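Local atomic coordinates of oligogalacturonate lyase (Vibrio parahaemolyticus RIMD 2210633, PDB entry 3C5M), a protein that probably cleaves oligogalacturonides, short fragments released from pectin, by a lyase reaction, and carries a bound manganese ion on a seven-bladed beta-propeller. Residues 242-247 and 287-292; 252-257 and 265-270; 281-286 and 323-328. All blocks are in the same frame, centred on the assembly; numbering follows the deposited sequence.

Contact 1 of 3, residues 242-247 and 287-292. With MN (manganese (II) ion), chain D.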
loop_
_atom_site.group_PDB
_atom_site.type_symbol
_atom_site.label_atom_id
_atom_site.label_comp_id
_atom_site.label_asym_id
_atom_site.label_seq_id
_atom_site.Cartn_x
_atom_site.Cartn_y
_atom_site.Cartn_z
ATOM N N HIS A 242 -6.468 3.522 8.371
ATOM C CA HIS A 242 -6.173 2.310 7.629
ATOM C C HIS A 242 -7.158 2.076 6.502
ATOM O O HIS A 242 -7.301 0.949 6.034
ATOM C CB HIS A 242 -6.211 1.094 8.550
ATOM C CG HIS A 242 -5.253 1.166 9.693
ATOM N ND1 HIS A 242 -3.964 1.632 9.557
ATOM C CD2 HIS A 242 -5.378 0.778 10.984
ATOM C CE1 HIS A 242 -3.335 1.529 10.715
ATOM N NE2 HIS A 242 -4.171 1.013 11.597
ATOM N N GLU A 243 -7.835 3.129 6.056
ATOM C CA GLU A 243 -8.825 2.995 4.987
ATOM C C GLU A 243 -8.218 2.465 3.685
ATOM O O GLU A 243 -7.066 2.750 3.344
ATOM C CB GLU A 243 -9.514 4.343 4.717
ATOM C CG GLU A 243 -8.683 5.339 3.903
ATOM C CD GLU A 243 -7.765 6.207 4.760
ATOM O OE1 GLU A 243 -7.336 5.763 5.845
ATOM O OE2 GLU A 243 -7.462 7.340 4.332
ATOM N N PHE A 244 -9.007 1.690 2.961
ATOM C CA PHE A 244 -8.554 1.146 1.698
ATOM C C PHE A 244 -9.742 0.568 0.916
ATOM O O PHE A 244 -10.651 -0.028 1.486
ATOM C CB PHE A 244 -7.483 0.072 1.941
ATOM C CG PHE A 244 -8.018 -1.208 2.520
ATOM C CD1 PHE A 244 -8.432 -2.240 1.684
ATOM C CD2 PHE A 244 -8.122 -1.376 3.898
ATOM C CE1 PHE A 244 -8.940 -3.422 2.209
ATOM C CE2 PHE A 244 -8.633 -2.557 4.439
ATOM C CZ PHE A 244 -9.040 -3.583 3.598
ATOM N N TRP A 245 -9.736 0.780 -0.392
ATOM C CA TRP A 245 -10.790 0.279 -1.246
ATOM C C TRP A 245 -10.647 -1.221 -1.324
ATOM O O TRP A 245 -9.535 -1.738 -1.397
ATOM C CB TRP A 245 -10.657 0.854 -2.658
ATOM C CG TRP A 245 -11.188 2.233 -2.829
ATOM C CD1 TRP A 245 -10.502 3.329 -3.264
ATOM C CD2 TRP A 245 -12.523 2.666 -2.577
ATOM N NE1 TRP A 245 -11.328 4.421 -3.296
ATOM C CE2 TRP A 245 -12.579 4.045 -2.877
ATOM C CE3 TRP A 245 -13.681 2.026 -2.125
ATOM C CZ2 TRP A 245 -13.754 4.798 -2.738
ATOM C CZ3 TRP A 245 -14.847 2.773 -1.987
ATOM C CH2 TRP A 245 -14.873 4.144 -2.291
ATOM N N ILE A 246 -11.764 -1.932 -1.284
ATOM C CA ILE A 246 -11.696 -3.371 -1.428
ATOM C C ILE A 246 -11.526 -3.551 -2.935
ATOM O O ILE A 246 -12.234 -2.933 -3.712
ATOM C CB ILE A 246 -12.973 -4.021 -0.952
ATOM C CG1 ILE A 246 -13.125 -3.774 0.549
ATOM C CG2 ILE A 246 -12.954 -5.506 -1.281
ATOM C CD1 ILE A 246 -14.334 -4.413 1.141
ATOM N N PRO A 247 -10.563 -4.379 -3.361
ATOM C CA PRO A 247 -10.269 -4.646 -4.774
ATOM C C PRO A 247 -11.443 -4.592 -5.775
ATOM O O PRO A 247 -11.344 -3.929 -6.802
ATOM C CB PRO A 247 -9.599 -6.016 -4.716
ATOM C CG PRO A 247 -8.790 -5.902 -3.471
ATOM C CD PRO A 247 -9.771 -5.271 -2.491
ATOM N N HIS A 287 -1.179 -2.858 9.738
ATOM C CA HIS A 287 -1.823 -2.659 8.447
ATOM C C HIS A 287 -2.935 -3.665 8.251
ATOM O O HIS A 287 -2.985 -4.678 8.946
ATOM C CB HIS A 287 -0.812 -2.813 7.308
ATOM C CG HIS A 287 0.496 -2.133 7.562
ATOM N ND1 HIS A 287 1.415 -2.615 8.466
ATOM C CD2 HIS A 287 1.036 -1.009 7.037
ATOM C CE1 HIS A 287 2.467 -1.815 8.488
ATOM N NE2 HIS A 287 2.261 -0.832 7.630
ATOM N N LEU A 288 -3.819 -3.387 7.296
ATOM C CA LEU A 288 -4.930 -4.276 7.000
ATOM C C LEU A 288 -5.222 -4.258 5.507
ATOM O O LEU A 288 -5.341 -3.200 4.907
ATOM C CB LEU A 288 -6.170 -3.842 7.777
ATOM C CG LEU A 288 -7.447 -4.672 7.595
ATOM C CD1 LEU A 288 -7.205 -6.125 7.977
ATOM C CD2 LEU A 288 -8.539 -4.078 8.457
HETATM N N MSE A 289 -5.313 -5.434 4.905
HETATM C CA MSE A 289 -5.605 -5.535 3.486
HETATM C C MSE A 289 -6.613 -6.645 3.300
HETATM O O MSE A 289 -6.636 -7.608 4.075
HETATM C CB MSE A 289 -4.340 -5.852 2.682
HETATM C CG MSE A 289 -4.568 -6.022 1.175
HETATM SE SE MSE A 289 -5.551 -4.542 0.342
HETATM C CE MSE A 289 -4.915 -3.079 1.403
ATOM N N SER A 290 -7.450 -6.532 2.276
ATOM C CA SER A 290 -8.440 -7.569 2.072
ATOM C C SER A 290 -8.205 -8.355 0.818
ATOM O O SER A 290 -7.248 -8.141 0.081
ATOM C CB SER A 290 -9.856 -6.990 2.030
ATOM O OG SER A 290 -10.092 -6.336 0.802
ATOM N N ASN A 291 -9.125 -9.280 0.616
ATOM C CA ASN A 291 -9.157 -10.168 -0.521
ATOM C C ASN A 291 -9.757 -9.353 -1.666
ATOM O O ASN A 291 -9.965 -8.150 -1.521
ATOM C CB ASN A 291 -10.065 -11.334 -0.173
ATOM C CG ASN A 291 -9.824 -12.503 -1.033
ATOM O OD1 ASN A 291 -10.531 -13.503 -0.944
ATOM N ND2 ASN A 291 -8.806 -12.405 -1.889
ATOM N N PHE A 292 -10.044 -9.990 -2.793
ATOM C CA PHE A 292 -10.628 -9.263 -3.912
ATOM C C PHE A 292 -12.065 -8.845 -3.615
ATOM O O PHE A 292 -12.452 -7.711 -3.882
ATOM C CB PHE A 292 -10.629 -10.104 -5.192
ATOM C CG PHE A 292 -11.194 -9.371 -6.389
ATOM C CD1 PHE A 292 -10.458 -8.360 -7.008
ATOM C CD2 PHE A 292 -12.487 -9.642 -6.856
ATOM C CE1 PHE A 292 -11.000 -7.629 -8.071
ATOM C CE2 PHE A 292 -13.042 -8.917 -7.919
ATOM C CZ PHE A 292 -12.300 -7.911 -8.527
HETATM MN MN MN D . 3.448 0.242 6.409
HETATM O O HOH W 1 -4.649 -0.835 6.224
HETATM O O HOH W 2 2.914 2.045 7.662
#
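The ring of Phe244 is overlapped on one face by the end of Met289, a selenomethionine whose methyl CE makes a CH-pi contact 4.0 Å from the ring centroid. The first bond of the Met289 side chain leads away from strand 242-245, but bends at chi2 (52°) and chi3 (34°) curl the chain back, so that SE lies obliquely to the same ring in a Met-aromatic contact. Leu288 O rests over this face too, 3.4 Å from Phe244 CE2, while Ser290 OG meets the ring at its edge. A large flat aromatic suits this site because it can fill the gap between two strands that share no backbone hydrogen bond. They are the first strands of two consecutive propeller blades, running nearly parallel at 18° with their axes 7.5 Å apart. Water 1 spans part of the gap, donating to both His242 O and Leu288 O. The first bond of the His287 side chain leads away from strand 242-245, and its NE2 binds the manganese ion at 2.0 Å, together with water 2, Gln350, His353 and His355. The buried hydroxyl of Ser290 is satisfied locally: OG donates to Asn291 O at 3.0 Å, in the carbonyl plane and on a lone pair. Beyond the strand ends the compact ring of Pro247 packs by its CB against Phe292 CD1, 3.4 Å away.

Contact 2 of 3, residues 252-257 and 265-270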
loop_
_atom_site.group_PDB
_atom_site.type_symbol
_atom_site.label_atom_id
_atom_site.label_comp_id
_atom_site.label_asym_id
_atom_site.label_seq_id
_atom_site.Cartn_x
_atom_site.Cartn_y
_atom_site.Cartn_z
HETATM N N MSE A 252 -15.512 0.745 1.024
HETATM C CA MSE A 252 -14.316 1.368 1.583
HETATM C C MSE A 252 -14.136 0.796 2.981
HETATM O O MSE A 252 -14.855 1.180 3.895
HETATM C CB MSE A 252 -14.499 2.884 1.689
HETATM C CG MSE A 252 -13.354 3.631 2.373
HETATM SE SE MSE A 252 -11.736 3.742 1.315
HETATM C CE MSE A 252 -12.058 5.423 0.388
ATOM N N ALA A 253 -13.190 -0.122 3.148
ATOM C CA ALA A 253 -12.952 -0.714 4.458
ATOM C C ALA A 253 -11.980 0.118 5.286
ATOM O O ALA A 253 -11.030 0.697 4.753
ATOM C CB ALA A 253 -12.420 -2.139 4.312
ATOM N N TYR A 254 -12.230 0.188 6.592
ATOM C CA TYR A 254 -11.347 0.912 7.495
ATOM C C TYR A 254 -11.454 0.398 8.933
ATOM O O TYR A 254 -12.232 -0.504 9.228
ATOM C CB TYR A 254 -11.634 2.409 7.444
ATOM C CG TYR A 254 -13.007 2.782 7.925
ATOM C CD1 TYR A 254 -14.113 2.704 7.076
ATOM C CD2 TYR A 254 -13.215 3.165 9.254
ATOM C CE1 TYR A 254 -15.393 2.994 7.542
ATOM C CE2 TYR A 254 -14.484 3.452 9.727
ATOM C CZ TYR A 254 -15.569 3.363 8.871
ATOM O OH TYR A 254 -16.828 3.613 9.365
ATOM N N VAL A 255 -10.654 0.977 9.818
ATOM C CA VAL A 255 -10.637 0.587 11.219
ATOM C C VAL A 255 -10.932 1.782 12.113
ATOM O O VAL A 255 -10.378 2.863 11.927
ATOM C CB VAL A 255 -9.260 0.029 11.614
ATOM C CG1 VAL A 255 -9.246 -0.335 13.095
ATOM C CG2 VAL A 255 -8.931 -1.180 10.753
ATOM N N SER A 256 -11.799 1.587 13.096
ATOM C CA SER A 256 -12.135 2.668 14.007
ATOM C C SER A 256 -11.870 2.262 15.447
ATOM O O SER A 256 -11.947 1.080 15.792
ATOM C CB SER A 256 -13.604 3.069 13.842
ATOM O OG SER A 256 -14.468 2.000 14.177
ATOM N N TYR A 257 -11.549 3.251 16.278
ATOM C CA TYR A 257 -11.270 3.031 17.695
ATOM C C TYR A 257 -12.000 4.069 18.528
ATOM O O TYR A 257 -11.881 5.265 18.286
ATOM C CB TYR A 257 -9.762 3.112 17.971
ATOM C CG TYR A 257 -9.380 2.880 19.428
ATOM C CD1 TYR A 257 -9.406 3.928 20.361
ATOM C CD2 TYR A 257 -9.028 1.606 19.884
ATOM C CE1 TYR A 257 -9.093 3.709 21.711
ATOM C CE2 TYR A 257 -8.715 1.379 21.232
ATOM C CZ TYR A 257 -8.752 2.434 22.137
ATOM O OH TYR A 257 -8.470 2.207 23.467
ATOM N N VAL A 265 -12.483 -2.011 15.724
ATOM C CA VAL A 265 -13.379 -2.766 14.859
ATOM C C VAL A 265 -13.311 -2.333 13.400
ATOM O O VAL A 265 -13.262 -1.143 13.095
ATOM C CB VAL A 265 -14.840 -2.660 15.342
ATOM C CG1 VAL A 265 -14.999 -3.400 16.647
ATOM C CG2 VAL A 265 -15.228 -1.211 15.525
ATOM N N ILE A 266 -13.304 -3.316 12.504
ATOM C CA ILE A 266 -13.244 -3.061 11.075
ATOM C C ILE A 266 -14.614 -2.612 10.582
ATOM O O ILE A 266 -15.640 -3.098 11.049
ATOM C CB ILE A 266 -12.837 -4.321 10.307
ATOM C CG1 ILE A 266 -11.525 -4.869 10.867
ATOM C CG2 ILE A 266 -12.698 -4.003 8.831
ATOM C CD1 ILE A 266 -11.066 -6.170 10.231
ATOM N N TYR A 267 -14.622 -1.692 9.627
ATOM C CA TYR A 267 -15.863 -1.165 9.090
ATOM C C TYR A 267 -15.848 -1.139 7.578
ATOM O O TYR A 267 -14.801 -0.953 6.974
ATOM C CB TYR A 267 -16.082 0.259 9.607
ATOM C CG TYR A 267 -16.869 0.361 10.889
ATOM C CD1 TYR A 267 -18.263 0.387 10.872
ATOM C CD2 TYR A 267 -16.227 0.431 12.122
ATOM C CE1 TYR A 267 -18.996 0.485 12.051
ATOM C CE2 TYR A 267 -16.952 0.526 13.304
ATOM C CZ TYR A 267 -18.333 0.554 13.262
ATOM O OH TYR A 267 -19.052 0.658 14.429
ATOM N N LYS A 268 -17.015 -1.331 6.971
ATOM C CA LYS A 268 -17.156 -1.280 5.515
ATOM C C LYS A 268 -18.142 -0.165 5.192
ATOM O O LYS A 268 -19.248 -0.140 5.720
ATOM C CB LYS A 268 -17.697 -2.603 4.959
ATOM C CG LYS A 268 -16.654 -3.685 4.692
ATOM C CD LYS A 268 -17.285 -4.928 4.039
ATOM C CE LYS A 268 -16.239 -6.011 3.746
ATOM N NZ LYS A 268 -16.849 -7.300 3.311
ATOM N N ALA A 269 -17.735 0.756 4.325
ATOM C CA ALA A 269 -18.594 1.867 3.929
ATOM C C ALA A 269 -19.005 1.731 2.463
ATOM O O ALA A 269 -18.163 1.518 1.599
ATOM C CB ALA A 269 -17.865 3.179 4.136
ATOM N N ASN A 270 -20.299 1.858 2.186
ATOM C CA ASN A 270 -20.814 1.768 0.821
ATOM C C ASN A 270 -20.472 3.067 0.079
ATOM O O ASN A 270 -20.927 4.132 0.477
ATOM C CB ASN A 270 -22.330 1.580 0.861
ATOM C CG ASN A 270 -22.928 1.367 -0.511
ATOM O OD1 ASN A 270 -22.766 2.192 -1.410
ATOM N ND2 ASN A 270 -23.633 0.257 -0.679
#
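Tyr254 and Tyr267 are paired across the antiparallel hairpin formed by strands 252-258 and 264-269, the two middle strands of a four-stranded propeller blade. Six backbone hydrogen bonds hold it, in three hydrogen-bonded pairs: Met252 with Ala269, Tyr254 with Tyr267, and Ser256 with Val265. All are fairly straight, and they run from 2.7 Å (Tyr267 N to Tyr254 O) to 3.1 Å (Ser256 N to Val265 O). Between them lie the non-hydrogen-bonded pairs Ala253 with Lys268 and Val255 with Ile266, where Ala253 CA and Ile266 CA add C-H...O contacts to Tyr267 O and Tyr254 O.

The aromatic contact is less symmetrical. Tyr267 CB stands over the Tyr254 ring, 3.5 Å from its centroid, as a CH-pi contact. With chi1 at 64°, Tyr254 CG lies between its own backbone N and carbonyl carbon, which swings the ring across toward the partner strand. The two ring planes are only 12° apart but slid so far that they barely overlap, with centroids 5.6 Å apart. Ala269 CB, a methyl small enough to fit beside the ring of Tyr254, sits at its edge, 4.2 Å from Tyr254 CE1. Ser256 OG approaches the Tyr267 ring obliquely.

Among polar ends, Tyr254 OH is hydrogen-bonded to Lys232 NZ, and Lys232 also makes a cation-pi contact with Tyr267. One lysine thus serves both tyrosines, and its positive charge would be expected to polarise the phenol of Tyr254 and the pi cloud of Tyr267.

Contact 3 of 3, residues 281-286 and 323-328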
loop_
_atom_site.group_PDB
_atom_site.type_symbol
_atom_site.label_atom_id
_atom_site.label_comp_id
_atom_site.label_asym_id
_atom_site.label_seq_id
_atom_site.Cartn_x
_atom_site.Cartn_y
_atom_site.Cartn_z
ATOM N N VAL A 281 -14.301 -7.505 14.780
ATOM C CA VAL A 281 -13.266 -6.970 15.657
ATOM C C VAL A 281 -11.959 -6.886 14.899
ATOM O O VAL A 281 -11.840 -7.392 13.788
ATOM C CB VAL A 281 -13.033 -7.866 16.864
ATOM C CG1 VAL A 281 -14.315 -8.008 17.651
ATOM C CG2 VAL A 281 -12.524 -9.226 16.401
HETATM N N MSE A 282 -10.964 -6.274 15.519
HETATM C CA MSE A 282 -9.675 -6.101 14.874
HETATM C C MSE A 282 -8.552 -6.507 15.791
HETATM O O MSE A 282 -8.290 -5.836 16.791
HETATM C CB MSE A 282 -9.485 -4.631 14.499
HETATM C CG MSE A 282 -9.286 -4.347 13.016
HETATM SE SE MSE A 282 -7.532 -4.691 12.330
HETATM C CE MSE A 282 -6.619 -3.108 12.983
ATOM N N PRO A 283 -7.871 -7.617 15.475
ATOM C CA PRO A 283 -6.763 -8.044 16.334
ATOM C C PRO A 283 -5.646 -6.992 16.313
ATOM O O PRO A 283 -5.566 -6.175 15.392
ATOM C CB PRO A 283 -6.344 -9.377 15.721
ATOM C CG PRO A 283 -6.730 -9.225 14.275
ATOM C CD PRO A 283 -8.066 -8.543 14.348
ATOM N N PRO A 284 -4.771 -6.997 17.330
ATOM C CA PRO A 284 -3.672 -6.026 17.402
ATOM C C PRO A 284 -2.789 -6.035 16.151
ATOM O O PRO A 284 -1.752 -6.703 16.125
ATOM C CB PRO A 284 -2.914 -6.472 18.649
ATOM C CG PRO A 284 -3.116 -7.971 18.634
ATOM C CD PRO A 284 -4.588 -8.069 18.326
ATOM N N CYS A 285 -3.189 -5.288 15.122
ATOM C CA CYS A 285 -2.428 -5.244 13.870
ATOM C C CYS A 285 -2.177 -3.849 13.325
ATOM O O CYS A 285 -2.987 -2.950 13.518
ATOM C CB CYS A 285 -3.135 -6.073 12.798
ATOM S SG CYS A 285 -3.159 -7.844 13.133
ATOM N N SER A 286 -1.062 -3.679 12.620
ATOM C CA SER A 286 -0.712 -2.377 12.056
ATOM C C SER A 286 -1.469 -2.086 10.778
ATOM O O SER A 286 -2.293 -1.182 10.731
ATOM C CB SER A 286 0.785 -2.297 11.756
ATOM O OG SER A 286 1.554 -2.369 12.940
ATOM N N TYR A 323 -2.244 -12.287 10.603
ATOM C CA TYR A 323 -3.597 -12.766 10.808
ATOM C C TYR A 323 -4.418 -12.893 9.538
ATOM O O TYR A 323 -4.326 -12.058 8.639
ATOM C CB TYR A 323 -4.320 -11.846 11.784
ATOM C CG TYR A 323 -3.825 -11.949 13.203
ATOM C CD1 TYR A 323 -4.517 -12.712 14.149
ATOM C CD2 TYR A 323 -2.676 -11.267 13.612
ATOM C CE1 TYR A 323 -4.083 -12.790 15.468
ATOM C CE2 TYR A 323 -2.230 -11.337 14.927
ATOM C CZ TYR A 323 -2.940 -12.100 15.851
ATOM O OH TYR A 323 -2.517 -12.183 17.157
ATOM N N VAL A 324 -5.210 -13.954 9.458
ATOM C CA VAL A 324 -6.079 -14.140 8.309
ATOM C C VAL A 324 -7.519 -14.132 8.820
ATOM O O VAL A 324 -8.040 -15.141 9.305
ATOM C CB VAL A 324 -5.775 -15.448 7.567
ATOM C CG1 VAL A 324 -6.813 -15.688 6.505
ATOM C CG2 VAL A 324 -4.405 -15.370 6.926
ATOM N N LEU A 325 -8.147 -12.964 8.731
ATOM C CA LEU A 325 -9.515 -12.790 9.173
ATOM C C LEU A 325 -10.503 -13.325 8.147
ATOM O O LEU A 325 -10.286 -13.238 6.942
ATOM C CB LEU A 325 -9.805 -11.310 9.441
ATOM C CG LEU A 325 -9.000 -10.617 10.547
ATOM C CD1 LEU A 325 -7.549 -10.510 10.127
ATOM C CD2 LEU A 325 -9.569 -9.225 10.819
ATOM N N ASN A 326 -11.590 -13.888 8.650
ATOM C CA ASN A 326 -12.643 -14.428 7.818
ATOM C C ASN A 326 -13.859 -13.506 7.981
ATOM O O ASN A 326 -14.589 -13.617 8.958
ATOM C CB ASN A 326 -12.987 -15.828 8.295
ATOM C CG ASN A 326 -13.919 -16.538 7.358
ATOM O OD1 ASN A 326 -14.976 -16.014 7.000
ATOM N ND2 ASN A 326 -13.540 -17.747 6.954
ATOM N N THR A 327 -14.063 -12.598 7.027
ATOM C CA THR A 327 -15.171 -11.638 7.058
ATOM C C THR A 327 -16.530 -12.242 7.416
ATOM O O THR A 327 -17.166 -11.816 8.379
ATOM C CB THR A 327 -15.303 -10.898 5.694
ATOM O OG1 THR A 327 -14.151 -10.074 5.492
ATOM C CG2 THR A 327 -16.551 -10.023 5.654
ATOM N N LYS A 328 -16.970 -13.226 6.635
ATOM C CA LYS A 328 -18.252 -13.881 6.857
ATOM C C LYS A 328 -18.334 -14.512 8.246
ATOM O O LYS A 328 -19.180 -14.132 9.055
ATOM C CB LYS A 328 -18.484 -14.944 5.781
ATOM C CG LYS A 328 -19.880 -14.905 5.153
ATOM C CD LYS A 328 -20.984 -15.240 6.163
ATOM C CE LYS A 328 -22.366 -14.843 5.646
ATOM N NZ LYS A 328 -22.663 -15.381 4.291
#
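Similar first torsions turn Tyr323 (chi1 -71°) and Cys285 (chi1 -67°) toward one another: in each the gamma atom stands beside the backbone N and anti to the carbonyl carbon, bringing SG up to the aromatic ring. The contact belongs to a blade junction of the beta-propeller. Residues 281-286 carry the chain from the outermost strand of one blade, 276-281, to the first strand of the next, 285-290, and in doing so they pass over the third strand of that next blade, 321-326.

No hydrogen bond crosses between the two segments; side-chain packing holds them together. Pro283 supplies much of it. Its CB lies over one face of the Tyr323 ring, 4.2 Å from the centroid and only 13° off the ring normal, which makes a clear CH-pi contact. The two side chains slide past each other in opposite directions, and CB is offset a little toward the rim. Proline suits such a connector, since it offers a rigid apolar surface and has no backbone N-H needing a partner. Cys285 SG approaches the same ring obliquely, 4.4 Å from its centroid, in a sulfur-aromatic contact; its nearest ring atom is Tyr323 CD2. A small, polarisable thiol can fit here, just before the chain turns its corner at Ser286. The polar end of Tyr323 looks elsewhere, its OH hydrogen-bonded to Asp319, so the ring can serve as an apolar platform while its hydroxyl remains satisfied.

Leu325, two residues along the strand, points to the same side. It also packs on Ile266 and Met280 of the preceding blade, and the Leu325 methyl CD2 meets Pro283 CD, 3.9 Å away.

The three contacts gather around two successive blades. Contact 2 lies within one blade, joining strands 252-258 and 264-269. Contacts 1 and 3 bridge from that blade, or its outgoing connection, to the next and share strand 285-290. Along the chain contact 2 falls between the two segments of contact 1, whereas the segments of contacts 1 and 3 alternate. Centres of contacts 1 and 2 are about 10 Å apart, and each is about 12 Å from contact 3. A common apolar interface ties them: Leu288 packs on Val255, while Ile266 touches both Met282 and Leu325. The strand carrying the manganese ligand His287 is thereby packed against the preceding blade.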